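Local coordinates for protein glutathione S-transferase (Burkholderia xenovorans, PDB 2DSA) that reductively dechlorinates metabolites of polychlorinated biphenyls and binds glutathione, probably with the general glutathione transferase activity of its family, at residues A[183-186]-A[187-190]; A[173-176]-A[177-180]; A[89-92]-A[93-97]; A[190-193]-A[194-197]; A[119-122]-A[123-127]. All coordinates share one frame; numbering follows the deposited sequence.

How the contacts relate
From the N terminus the contacts run in the order 3, 5, 2, 1, 4. Each is local and closes no long loop; they follow in series, except that contact 4 begins on A190, where contact 1 ends, and none nests or crosses. Contact 3 opens helix 89-109 and contact 5 opens helix 119-139, and both face the second subunit although their centres are about 30 Å apart. Contact 2 turns a loop into helix 176-186; contact 1 leaves that helix and enters helix 189-197. Contact 4 continues along the latter, and G186 O and Q192 NE2 also join it to contact 1. Together contacts 2, 1 and 4 lead the chain from beside helix 119-139 to helix 12-21 of the thioredoxin-like domain.

Contact 1 (A[183-186]-A[187-190])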
loop_
_atom_site.group_PDB
_atom_site.type_symbol
_atom_site.label_atom_id
_atom_site.label_comp_id
_atom_site.label_asym_id
_atom_site.label_seq_id
_atom_site.Cartn_x
_atom_site.Cartn_y
_atom_site.Cartn_z
ATOM N N GLY A 183 -16.202 4.365 17.635
ATOM C CA GLY A 183 -17.506 4.937 17.945
ATOM C C GLY A 183 -17.781 6.232 17.205
ATOM O O GLY A 183 -18.923 6.538 16.874
ATOM N N ARG A 184 -16.718 6.987 16.955
ATOM C CA ARG A 184 -16.764 8.238 16.216
ATOM C C ARG A 184 -17.142 8.002 14.749
ATOM O O ARG A 184 -17.977 8.718 14.195
ATOM C CB ARG A 184 -15.392 8.911 16.310
ATOM C CG ARG A 184 -15.383 10.390 16.031
ATOM C CD ARG A 184 -14.306 11.104 16.844
ATOM N NE ARG A 184 -13.027 10.412 16.757
ATOM C CZ ARG A 184 -12.294 10.018 17.796
ATOM N NH1 ARG A 184 -12.671 10.255 19.054
ATOM N NH2 ARG A 184 -11.156 9.396 17.560
ATOM N N VAL A 185 -16.527 6.992 14.134
ATOM C CA VAL A 185 -16.747 6.662 12.730
ATOM C C VAL A 185 -17.968 5.764 12.526
ATOM O O VAL A 185 -18.768 5.999 11.617
ATOM C CB VAL A 185 -15.487 6.012 12.096
ATOM C CG1 VAL A 185 -15.748 5.622 10.645
ATOM C CG2 VAL A 185 -14.309 6.956 12.165
ATOM N N GLY A 186 -18.093 4.738 13.371
ATOM C CA GLY A 186 -19.163 3.751 13.281
ATOM C C GLY A 186 -20.545 4.336 13.445
ATOM O O GLY A 186 -21.536 3.712 13.047
ATOM N N GLY A 187 -20.601 5.535 14.026
ATOM C CA GLY A 187 -21.848 6.245 14.291
ATOM C C GLY A 187 -22.367 7.090 13.134
ATOM O O GLY A 187 -23.456 7.668 13.229
ATOM N N ARG A 188 -21.589 7.167 12.049
ATOM C CA ARG A 188 -21.988 7.853 10.816
ATOM C C ARG A 188 -23.049 7.069 10.043
ATOM O O ARG A 188 -23.001 5.833 9.988
ATOM C CB ARG A 188 -20.765 8.075 9.927
ATOM C CG ARG A 188 -19.709 8.938 10.564
ATOM C CD ARG A 188 -18.495 9.043 9.703
ATOM N NE ARG A 188 -18.739 9.881 8.536
ATOM C CZ ARG A 188 -18.657 11.206 8.537
ATOM N NH1 ARG A 188 -18.342 11.858 9.643
ATOM N NH2 ARG A 188 -18.892 11.883 7.428
ATOM N N GLU A 189 -23.995 7.787 9.431
ATOM C CA GLU A 189 -25.126 7.135 8.726
ATOM C C GLU A 189 -24.714 6.281 7.514
ATOM O O GLU A 189 -25.316 5.244 7.268
ATOM C CB GLU A 189 -26.272 8.119 8.390
ATOM C CG GLU A 189 -25.826 9.530 7.998
ATOM C CD GLU A 189 -26.993 10.533 7.815
ATOM O OE1 GLU A 189 -26.993 11.575 8.528
ATOM O OE2 GLU A 189 -27.892 10.283 6.958
ATOM N N ALA A 190 -23.680 6.706 6.785
ATOM C CA ALA A 190 -23.118 5.917 5.676
ATOM C C ALA A 190 -22.428 4.640 6.157
ATOM O O ALA A 190 -22.526 3.599 5.514
ATOM C CB ALA A 190 -22.161 6.753 4.852
HETATM O O HOH W 1 -17.286 10.504 12.347
#
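A water links R184 and R188 across the turn that leaves helix 176-186: it donates to R184 O at 2.7 Å and accepts from R188 NH1, 3.2 Å from the water oxygen, which lies at the edge of the guanidinium and in its plane. A carbonyl near the helix end, where backbone donors run out, is thus served by a solvent bridge. R188 N donates to V185 O at 3.1 Å, an i to i+3 bond that is nearly straight at 165°. The R188 methylenes lie along the same oxygen, with R188 CG 3.3 Å from V185 O. Because CG stands beside its own backbone N (chi1 -61°), the chain runs back toward helix 176-186, and its bend at chi3 brings the guanidinium to the water. The backbone of G186 packs closely against the residues that follow. At G187 a side chain would stand tight against G183 O, so the absence of one suits the place; its N-H reaches that oxygen only weakly, at 3.5 Å. R184 sends NH2 to P144 O. R188 is the N-cap residue of helix 189-197, and its NE forms a salt bridge with E20. The long, many-donor arginine therefore links the turn between helices 176-186 and 189-197 to helix 12-21, and its charged partner would probably keep the guanidinium in place to use NH1 on the water.

Contact 2 (A[173-176]-A[177-180]); sequences SPWP and SLQA
Helix 176-186 starts here with W175 as N-cap: its carbonyl oxygen accepts L178 N at 3.0 Å and Q179 N more weakly at 3.4 Å. One residue on, A180 N donates to P176 O at 3.0 Å. Proline suits the first helical position: in the first turn of a helix the backbone N has no helical acceptor before it, so the missing N-H costs nothing. The side chains of W175 and L178 lie side by side and point the same way. L178 CD1 touches W175 CB at 3.6 Å and comes obliquely to the indole, while P174 CB covers one face of that ring from 4.0 Å above its plane. Both apolar groups press on A137 of helix 119-139. S177 turns its hydroxyl into the cleft between backbone N and carbonyl carbon (chi1 72°), and OG bonds to A137 O, so a small polar residue fits against the same neighbouring helix. On the outer side, Q179 is extended beyond CG and stretches back over the turn. A water bridges the two ends, donating to S173 OG at 2.6 Å and accepting from Q179 NE2 at 3.1 Å; S173 OG is also bonded to D171. The chemistry divides accordingly: an apolar face with one serine hydroxyl bonded to A137 O meets helix 119-139, while a long amide and a hydroxyl meet through solvent on the surface.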
loop_
_atom_site.group_PDB
_atom_site.type_symbol
_atom_site.label_atom_id
_atom_site.label_comp_id
_atom_site.label_asym_id
_atom_site.label_seq_id
_atom_site.Cartn_x
_atom_site.Cartn_y
_atom_site.Cartn_z
ATOM N N SER A 173 -8.626 -3.096 24.086
ATOM C CA SER A 173 -8.666 -2.514 25.443
ATOM C C SER A 173 -7.429 -1.693 25.849
ATOM O O SER A 173 -7.580 -0.675 26.524
ATOM C CB SER A 173 -8.930 -3.608 26.485
ATOM O OG SER A 173 -10.217 -4.193 26.300
ATOM N N PRO A 174 -6.214 -2.126 25.439
ATOM C CA PRO A 174 -5.009 -1.336 25.700
ATOM C C PRO A 174 -4.991 -0.008 24.930
ATOM O O PRO A 174 -4.207 0.879 25.250
ATOM C CB PRO A 174 -3.881 -2.236 25.181
ATOM C CG PRO A 174 -4.465 -3.582 25.048
ATOM C CD PRO A 174 -5.886 -3.368 24.715
ATOM N N TRP A 175 -5.863 0.125 23.929
ATOM C CA TRP A 175 -5.908 1.321 23.083
ATOM C C TRP A 175 -7.274 1.991 23.074
ATOM O O TRP A 175 -7.987 1.931 22.074
ATOM C CB TRP A 175 -5.491 0.971 21.661
ATOM C CG TRP A 175 -4.196 0.217 21.609
ATOM C CD1 TRP A 175 -2.950 0.715 21.863
ATOM C CD2 TRP A 175 -4.024 -1.169 21.310
ATOM N NE1 TRP A 175 -2.012 -0.275 21.726
ATOM C CE2 TRP A 175 -2.640 -1.442 21.383
ATOM C CE3 TRP A 175 -4.905 -2.210 20.974
ATOM C CZ2 TRP A 175 -2.108 -2.709 21.138
ATOM C CZ3 TRP A 175 -4.374 -3.477 20.731
ATOM C CH2 TRP A 175 -2.987 -3.713 20.810
ATOM N N PRO A 176 -7.637 2.640 24.194
ATOM C CA PRO A 176 -8.889 3.375 24.306
ATOM C C PRO A 176 -9.132 4.423 23.211
ATOM O O PRO A 176 -10.281 4.657 22.857
ATOM C CB PRO A 176 -8.790 4.039 25.691
ATOM C CG PRO A 176 -7.407 3.828 26.160
ATOM C CD PRO A 176 -6.870 2.671 25.457
ATOM N N SER A 177 -8.080 5.046 22.682
ATOM C CA SER A 177 -8.244 6.016 21.575
ATOM C C SER A 177 -8.746 5.372 20.256
ATOM O O SER A 177 -9.403 6.037 19.442
ATOM C CB SER A 177 -6.961 6.832 21.348
ATOM O OG SER A 177 -5.955 6.025 20.761
ATOM N N LEU A 178 -8.460 4.082 20.073
ATOM C CA LEU A 178 -8.938 3.316 18.917
ATOM C C LEU A 178 -10.414 2.930 19.037
ATOM O O LEU A 178 -11.149 2.957 18.045
ATOM C CB LEU A 178 -8.084 2.063 18.675
ATOM C CG LEU A 178 -6.595 2.280 18.347
ATOM C CD1 LEU A 178 -5.901 0.960 18.097
ATOM C CD2 LEU A 178 -6.430 3.213 17.140
ATOM N N GLN A 179 -10.833 2.550 20.244
ATOM C CA GLN A 179 -12.248 2.308 20.549
ATOM C C GLN A 179 -13.067 3.589 20.441
ATOM O O GLN A 179 -14.193 3.574 19.957
ATOM C CB GLN A 179 -12.396 1.711 21.947
ATOM C CG GLN A 179 -11.812 0.328 22.079
ATOM C CD GLN A 179 -11.686 -0.110 23.518
ATOM O OE1 GLN A 179 -11.353 0.688 24.398
ATOM N NE2 GLN A 179 -11.928 -1.396 23.766
ATOM N N ALA A 180 -12.492 4.694 20.904
ATOM C CA ALA A 180 -13.104 6.011 20.761
ATOM C C ALA A 180 -13.280 6.359 19.283
ATOM O O ALA A 180 -14.320 6.885 18.884
ATOM C CB ALA A 180 -12.265 7.063 21.459
HETATM O O HOH W 2 -11.919 -2.263 26.713
#

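Contact 3 (A[89-92]-A[93-97])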
loop_
_atom_site.group_PDB
_atom_site.type_symbol
_atom_site.label_atom_id
_atom_site.label_comp_id
_atom_site.label_asym_id
_atom_site.label_seq_id
_atom_site.Cartn_x
_atom_site.Cartn_y
_atom_site.Cartn_z
ATOM N N PHE A 89 0.186 18.877 0.152
ATOM C CA PHE A 89 0.983 18.020 1.032
ATOM C C PHE A 89 0.110 16.996 1.763
ATOM O O PHE A 89 0.476 15.827 1.850
ATOM C CB PHE A 89 1.810 18.816 2.058
ATOM C CG PHE A 89 2.618 17.933 2.964
ATOM C CD1 PHE A 89 3.859 17.453 2.562
ATOM C CD2 PHE A 89 2.112 17.522 4.198
ATOM C CE1 PHE A 89 4.609 16.595 3.390
ATOM C CE2 PHE A 89 2.852 16.663 5.038
ATOM C CZ PHE A 89 4.100 16.203 4.628
ATOM N N GLU A 90 -1.035 17.439 2.274
ATOM C CA GLU A 90 -1.929 16.569 3.040
ATOM C C GLU A 90 -2.489 15.387 2.224
ATOM O O GLU A 90 -2.826 14.350 2.791
ATOM C CB GLU A 90 -3.045 17.370 3.717
ATOM C CG GLU A 90 -2.575 18.144 4.974
ATOM C CD GLU A 90 -2.028 17.226 6.087
ATOM O OE1 GLU A 90 -0.823 17.317 6.401
ATOM O OE2 GLU A 90 -2.803 16.417 6.656
ATOM N N ARG A 91 -2.557 15.531 0.900
ATOM C CA ARG A 91 -2.930 14.386 0.044
ATOM C C ARG A 91 -1.845 13.282 0.043
ATOM O O ARG A 91 -2.173 12.094 0.078
ATOM C CB ARG A 91 -3.292 14.854 -1.375
ATOM C CG ARG A 91 -3.766 13.746 -2.339
ATOM C CD ARG A 91 -4.868 12.839 -1.770
ATOM N NE ARG A 91 -5.364 11.919 -2.791
ATOM C CZ ARG A 91 -6.403 12.168 -3.586
ATOM N NH1 ARG A 91 -7.066 13.313 -3.477
ATOM N NH2 ARG A 91 -6.767 11.282 -4.500
ATOM N N TYR A 92 -0.568 13.668 0.018
ATOM C CA TYR A 92 0.544 12.686 0.191
ATOM C C TYR A 92 0.506 12.029 1.562
ATOM O O TYR A 92 0.729 10.828 1.707
ATOM C CB TYR A 92 1.921 13.298 -0.105
ATOM C CG TYR A 92 1.973 13.938 -1.475
ATOM C CD1 TYR A 92 1.899 15.323 -1.614
ATOM C CD2 TYR A 92 2.037 13.162 -2.630
ATOM C CE1 TYR A 92 1.907 15.920 -2.865
ATOM C CE2 TYR A 92 2.052 13.750 -3.889
ATOM C CZ TYR A 92 1.983 15.131 -3.995
ATOM O OH TYR A 92 1.994 15.728 -5.229
ATOM N N HIS A 93 0.186 12.837 2.559
ATOM C CA HIS A 93 -0.035 12.368 3.909
ATOM C C HIS A 93 -1.203 11.342 4.004
ATOM O O HIS A 93 -1.111 10.358 4.740
ATOM C CB HIS A 93 -0.239 13.582 4.827
ATOM C CG HIS A 93 -0.103 13.278 6.288
ATOM N ND1 HIS A 93 -0.603 14.112 7.269
ATOM C CD2 HIS A 93 0.468 12.234 6.936
ATOM C CE1 HIS A 93 -0.347 13.593 8.456
ATOM N NE2 HIS A 93 0.300 12.453 8.283
ATOM N N LEU A 94 -2.283 11.560 3.250
ATOM C CA LEU A 94 -3.334 10.540 3.117
ATOM C C LEU A 94 -2.803 9.214 2.501
ATOM O O LEU A 94 -3.152 8.116 2.964
ATOM C CB LEU A 94 -4.510 11.073 2.277
ATOM C CG LEU A 94 -5.621 10.068 1.944
ATOM C CD1 LEU A 94 -6.585 10.001 3.081
ATOM C CD2 LEU A 94 -6.377 10.450 0.673
ATOM N N GLN A 95 -1.983 9.328 1.459
ATOM C CA GLN A 95 -1.420 8.163 0.771
ATOM C C GLN A 95 -0.453 7.382 1.661
ATOM O O GLN A 95 -0.353 6.147 1.557
ATOM C CB GLN A 95 -0.715 8.600 -0.523
ATOM C CG GLN A 95 -1.705 9.196 -1.504
ATOM C CD GLN A 95 -1.079 9.960 -2.633
ATOM O OE1 GLN A 95 0.096 10.360 -2.589
ATOM N NE2 GLN A 95 -1.876 10.200 -3.658
ATOM N N GLN A 96 0.275 8.126 2.495
ATOM C CA GLN A 96 1.093 7.551 3.557
ATOM C C GLN A 96 0.222 6.709 4.470
ATOM O O GLN A 96 0.488 5.533 4.648
ATOM C CB GLN A 96 1.777 8.670 4.362
ATOM C CG GLN A 96 2.483 8.172 5.629
ATOM C CD GLN A 96 2.921 9.318 6.533
ATOM O OE1 GLN A 96 2.522 9.387 7.698
ATOM N NE2 GLN A 96 3.685 10.252 5.981
ATOM N N TRP A 97 -0.832 7.310 5.032
ATOM C CA TRP A 97 -1.733 6.579 5.913
ATOM C C TRP A 97 -2.416 5.403 5.241
ATOM O O TRP A 97 -2.494 4.317 5.844
ATOM C CB TRP A 97 -2.721 7.495 6.633
ATOM C CG TRP A 97 -2.111 8.067 7.874
ATOM C CD1 TRP A 97 -1.781 9.378 8.100
ATOM C CD2 TRP A 97 -1.696 7.338 9.044
ATOM N NE1 TRP A 97 -1.210 9.507 9.346
ATOM C CE2 TRP A 97 -1.140 8.274 9.943
ATOM C CE3 TRP A 97 -1.764 5.987 9.428
ATOM C CZ2 TRP A 97 -0.642 7.906 11.209
ATOM C CZ3 TRP A 97 -1.278 5.618 10.691
ATOM C CH2 TRP A 97 -0.720 6.578 11.561
#
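E90 and H93 lie side by side on the first turns of helix 89-109, pointing the same way, with carboxylate and imidazole planes 81° apart. The histidine meets the acid with its edge: H93 ND1 donates to E90 OE2 at 3.2 Å, on the syn side of that oxygen but 32° out of the carboxylate plane, and more weakly to E90 OE1 at 3.3 Å. The glutamate reaches it by folding at chi2 (-61°), which brings the carboxylate along the helix. Such a negative group probably favours a protonated imidazole. R91 and L94 also run alongside each other, R91 CD resting 3.7 Å from L94 CD2, so the aliphatic part of the arginine packs against leucine. Its guanidinium stands steeply to the Q95 amide, and both R91 NE and Q95 NE2 donate to Q71 OE1; R91 NH1 bonds to P84 O and forms a salt bridge with D75 of its own chain. Q95 lies beside Y92 too, turning Q95 OE1 obliquely to the ring, 3.4 Å from Y92 CD2. The tyrosine, long and both apolar and polar, suits a subunit boundary: its OH bonds to D75 of the second subunit and its ring meets Y72 of that subunit edge-to-face. Helix 89-109 thereby meets helix 66-76 of both chains, leans through L94 on helix 153-163, and sets F89 in a cation-pi contact with R61 of the second subunit and against T62, at the start of that subunit's strand 62-64.

Contact 4 (A[190-193]-A[194-197]); sequences AVQS and ALRA
Four backbone bonds of the regular i to i+4 kind make A190-A197 plain alpha-helix, part of helix 189-197. The shortest runs from A197 N to S193 O at 2.9 Å; the straightest, L195 N to V191 O, is 3.1 Å long at 169°. Two side chains near the start turn back to carbonyls before them: S193 OG bonds to E189 O within the helix, and Q192 NE2 to G186 O at the end of the preceding helix. Serine and glutamine suit these places because a short hydroxyl can fold onto its own helix, whereas the longer amide, bent at chi2 (-63°), reaches the previous one. Packing comes next. The branched end of leucine touches two neighbours: L195 CD2 lies 3.6 Å from Q192 NE2, crossing the amide chain obliquely, and 4.2 Å from V191 CG1. Valine and the small alanines fit the side where the helix lies against helix 12-21 of the thioredoxin-like domain: V191 packs on I16, and A190 and A197 on R19. On the outer side R196 is long enough to double back over the turn before it, bent at chi3, and its guanidinium lays one face over the backbone, with Q192 O 3.6 Å above its plane and displaced toward the rim.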
loop_
_atom_site.group_PDB
_atom_site.type_symbol
_atom_site.label_atom_id
_atom_site.label_comp_id
_atom_site.label_asym_id
_atom_site.label_seq_id
_atom_site.Cartn_x
_atom_site.Cartn_y
_atom_site.Cartn_z
ATOM N N ALA A 190 -23.680 6.706 6.785
ATOM C CA ALA A 190 -23.118 5.917 5.676
ATOM C C ALA A 190 -22.428 4.640 6.157
ATOM O O ALA A 190 -22.526 3.599 5.514
ATOM C CB ALA A 190 -22.161 6.753 4.852
ATOM N N VAL A 191 -21.734 4.714 7.291
ATOM C CA VAL A 191 -21.097 3.520 7.863
ATOM C C VAL A 191 -22.154 2.484 8.273
ATOM O O VAL A 191 -22.064 1.316 7.888
ATOM C CB VAL A 191 -20.158 3.860 9.047
ATOM C CG1 VAL A 191 -19.654 2.586 9.710
ATOM C CG2 VAL A 191 -18.983 4.712 8.580
ATOM N N GLN A 192 -23.166 2.916 9.024
ATOM C CA GLN A 192 -24.254 2.015 9.451
ATOM C C GLN A 192 -25.115 1.504 8.287
ATOM O O GLN A 192 -25.595 0.370 8.321
ATOM C CB GLN A 192 -25.124 2.664 10.540
ATOM C CG GLN A 192 -24.416 2.804 11.908
ATOM C CD GLN A 192 -24.035 1.449 12.538
ATOM O OE1 GLN A 192 -24.850 0.525 12.582
ATOM N NE2 GLN A 192 -22.795 1.336 13.026
ATOM N N SER A 193 -25.300 2.341 7.264
ATOM C CA SER A 193 -25.997 1.941 6.038
ATOM C C SER A 193 -25.260 0.848 5.277
ATOM O O SER A 193 -25.894 -0.057 4.731
ATOM C CB SER A 193 -26.198 3.131 5.109
ATOM O OG SER A 193 -27.148 4.028 5.650
ATOM N N ALA A 194 -23.928 0.943 5.237
ATOM C CA ALA A 194 -23.110 -0.054 4.553
ATOM C C ALA A 194 -23.134 -1.386 5.296
ATOM O O ALA A 194 -23.282 -2.437 4.668
ATOM C CB ALA A 194 -21.676 0.449 4.339
ATOM N N LEU A 195 -23.010 -1.343 6.626
ATOM C CA LEU A 195 -23.125 -2.551 7.466
ATOM C C LEU A 195 -24.459 -3.259 7.223
ATOM O O LEU A 195 -24.510 -4.471 7.044
ATOM C CB LEU A 195 -23.007 -2.187 8.952
ATOM C CG LEU A 195 -21.690 -2.255 9.741
ATOM C CD1 LEU A 195 -20.435 -2.426 8.865
ATOM C CD2 LEU A 195 -21.570 -1.051 10.682
ATOM N N ARG A 196 -25.537 -2.483 7.235
ATOM C CA ARG A 196 -26.869 -3.005 6.971
ATOM C C ARG A 196 -26.925 -3.629 5.568
ATOM O O ARG A 196 -27.359 -4.777 5.405
ATOM C CB ARG A 196 -27.901 -1.889 7.132
ATOM C CG ARG A 196 -29.175 -2.313 7.852
ATOM C CD ARG A 196 -30.166 -1.156 7.985
ATOM N NE ARG A 196 -29.592 0.002 8.683
ATOM C CZ ARG A 196 -29.371 1.193 8.125
ATOM N NH1 ARG A 196 -29.692 1.410 6.846
ATOM N NH2 ARG A 196 -28.834 2.180 8.855
ATOM N N ALA A 197 -26.436 -2.888 4.573
ATOM C CA ALA A 197 -26.438 -3.339 3.176
ATOM C C ALA A 197 -25.635 -4.616 2.938
ATOM O O ALA A 197 -25.919 -5.356 1.995
ATOM C CB ALA A 197 -25.960 -2.230 2.244
#

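Contact 5 (A[119-122]-A[123-127]); sequences DEWK and NAVRQ
W121 sets its indole beside V125 one turn along helix 119-139, W121 CD1 meeting V125 CG2 at 4.3 Å and the methyl approaching the ring obliquely. With CG opposite the backbone N (chi1 -165°), the indole swings out to the subunit boundary, where it stacks on W121 of the second subunit and packs on V125 of that chain; A124, being small, lets that same partner tryptophan come close. Beneath these groups the helix is regular, V125 N donating to W121 O at 3.0 Å with an N-H...O angle of 166°. On another side N123 folds back over the first turn. Its backbone N bonds to D119 O at 3.0 Å, while N123 ND2 lies 2.8 Å from D119 O at an angle too poor for a hydrogen bond. K122 and R126 both run extended from CG, to NZ and to NE, and their ends reach out of the helix: K122 NZ bonds to N114 O and R126 NH2 to V168 O. These charged ends, K122 NZ and R126 NH2, stay 6.8 Å apart. The chemistry thus sorts by face: a flat aromatic with small apolar companions suits the dimer contact, while two long cations each bond to a carbonyl of a neighbouring loop and probably avoid much of their mutual repulsion.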
loop_
_atom_site.group_PDB
_atom_site.type_symbol
_atom_site.label_atom_id
_atom_site.label_comp_id
_atom_site.label_asym_id
_atom_site.label_seq_id
_atom_site.Cartn_x
_atom_site.Cartn_y
_atom_site.Cartn_z
ATOM N N ASP A 119 0.903 -21.557 13.914
ATOM C CA ASP A 119 0.792 -20.705 15.101
ATOM C C ASP A 119 1.995 -19.773 15.265
ATOM O O ASP A 119 1.911 -18.756 15.956
ATOM C CB ASP A 119 0.582 -21.553 16.359
ATOM C CG ASP A 119 -0.761 -22.273 16.360
ATOM O OD1 ASP A 119 -1.798 -21.616 16.108
ATOM O OD2 ASP A 119 -0.778 -23.500 16.614
ATOM N N GLU A 120 3.102 -20.133 14.616
ATOM C CA GLU A 120 4.314 -19.317 14.589
ATOM C C GLU A 120 4.055 -18.023 13.807
ATOM O O GLU A 120 4.380 -16.926 14.280
ATOM C CB GLU A 120 5.483 -20.096 13.959
ATOM C CG GLU A 120 5.597 -21.581 14.387
ATOM C CD GLU A 120 6.214 -21.777 15.777
ATOM O OE1 GLU A 120 7.418 -21.468 15.956
ATOM O OE2 GLU A 120 5.498 -22.265 16.683
ATOM N N TRP A 121 3.470 -18.174 12.615
ATOM C CA TRP A 121 3.097 -17.057 11.744
ATOM C C TRP A 121 2.149 -16.117 12.496
ATOM O O TRP A 121 2.385 -14.905 12.554
ATOM C CB TRP A 121 2.435 -17.589 10.459
ATOM C CG TRP A 121 2.311 -16.610 9.282
ATOM C CD1 TRP A 121 2.460 -15.241 9.305
ATOM C CD2 TRP A 121 1.974 -16.946 7.923
ATOM N NE1 TRP A 121 2.257 -14.718 8.047
ATOM C CE2 TRP A 121 1.953 -15.737 7.182
ATOM C CE3 TRP A 121 1.699 -18.154 7.257
ATOM C CZ2 TRP A 121 1.663 -15.701 5.809
ATOM C CZ3 TRP A 121 1.410 -18.117 5.889
ATOM C CH2 TRP A 121 1.394 -16.898 5.184
ATOM N N LYS A 122 1.109 -16.695 13.100
ATOM C CA LYS A 122 0.092 -15.951 13.851
ATOM C C LYS A 122 0.636 -15.189 15.062
ATOM O O LYS A 122 0.219 -14.061 15.316
ATOM C CB LYS A 122 -1.052 -16.876 14.278
ATOM C CG LYS A 122 -1.804 -17.481 13.106
ATOM C CD LYS A 122 -3.108 -18.142 13.526
ATOM C CE LYS A 122 -3.735 -18.833 12.329
ATOM N NZ LYS A 122 -5.059 -19.446 12.618
ATOM N N ASN A 123 1.560 -15.798 15.802
ATOM C CA ASN A 123 2.146 -15.152 16.977
ATOM C C ASN A 123 3.010 -13.960 16.587
ATOM O O ASN A 123 3.020 -12.947 17.289
ATOM C CB ASN A 123 2.964 -16.140 17.827
ATOM C CG ASN A 123 2.095 -17.173 18.554
ATOM O OD1 ASN A 123 1.007 -16.868 19.047
ATOM N ND2 ASN A 123 2.589 -18.406 18.626
ATOM N N ALA A 124 3.728 -14.087 15.471
ATOM C CA ALA A 124 4.595 -13.023 14.970
ATOM C C ALA A 124 3.763 -11.824 14.532
ATOM O O ALA A 124 4.040 -10.681 14.906
ATOM C CB ALA A 124 5.435 -13.528 13.813
ATOM N N VAL A 125 2.735 -12.120 13.744
ATOM C CA VAL A 125 1.815 -11.136 13.206
ATOM C C VAL A 125 1.041 -10.401 14.313
ATOM O O VAL A 125 0.853 -9.187 14.234
ATOM C CB VAL A 125 0.898 -11.812 12.145
ATOM C CG1 VAL A 125 -0.576 -11.668 12.474
ATOM C CG2 VAL A 125 1.246 -11.327 10.752
ATOM N N ARG A 126 0.628 -11.130 15.350
ATOM C CA ARG A 126 -0.047 -10.523 16.503
ATOM C C ARG A 126 0.858 -9.535 17.234
ATOM O O ARG A 126 0.388 -8.536 17.772
ATOM C CB ARG A 126 -0.575 -11.593 17.466
ATOM C CG ARG A 126 -1.895 -12.204 17.021
ATOM C CD ARG A 126 -2.370 -13.314 17.954
ATOM N NE ARG A 126 -3.526 -14.022 17.401
ATOM C CZ ARG A 126 -4.795 -13.679 17.612
ATOM N NH1 ARG A 126 -5.096 -12.633 18.380
ATOM N NH2 ARG A 126 -5.765 -14.389 17.058
ATOM N N GLN A 127 2.156 -9.821 17.224
ATOM C CA GLN A 127 3.160 -8.975 17.859
ATOM C C GLN A 127 3.426 -7.715 17.041
ATOM O O GLN A 127 3.547 -6.610 17.609
ATOM C CB GLN A 127 4.461 -9.768 18.063
ATOM C CG GLN A 127 5.165 -9.487 19.385
ATOM C CD GLN A 127 4.210 -9.497 20.585
ATOM O OE1 GLN A 127 4.096 -8.500 21.309
ATOM N NE2 GLN A 127 3.504 -10.619 20.786
#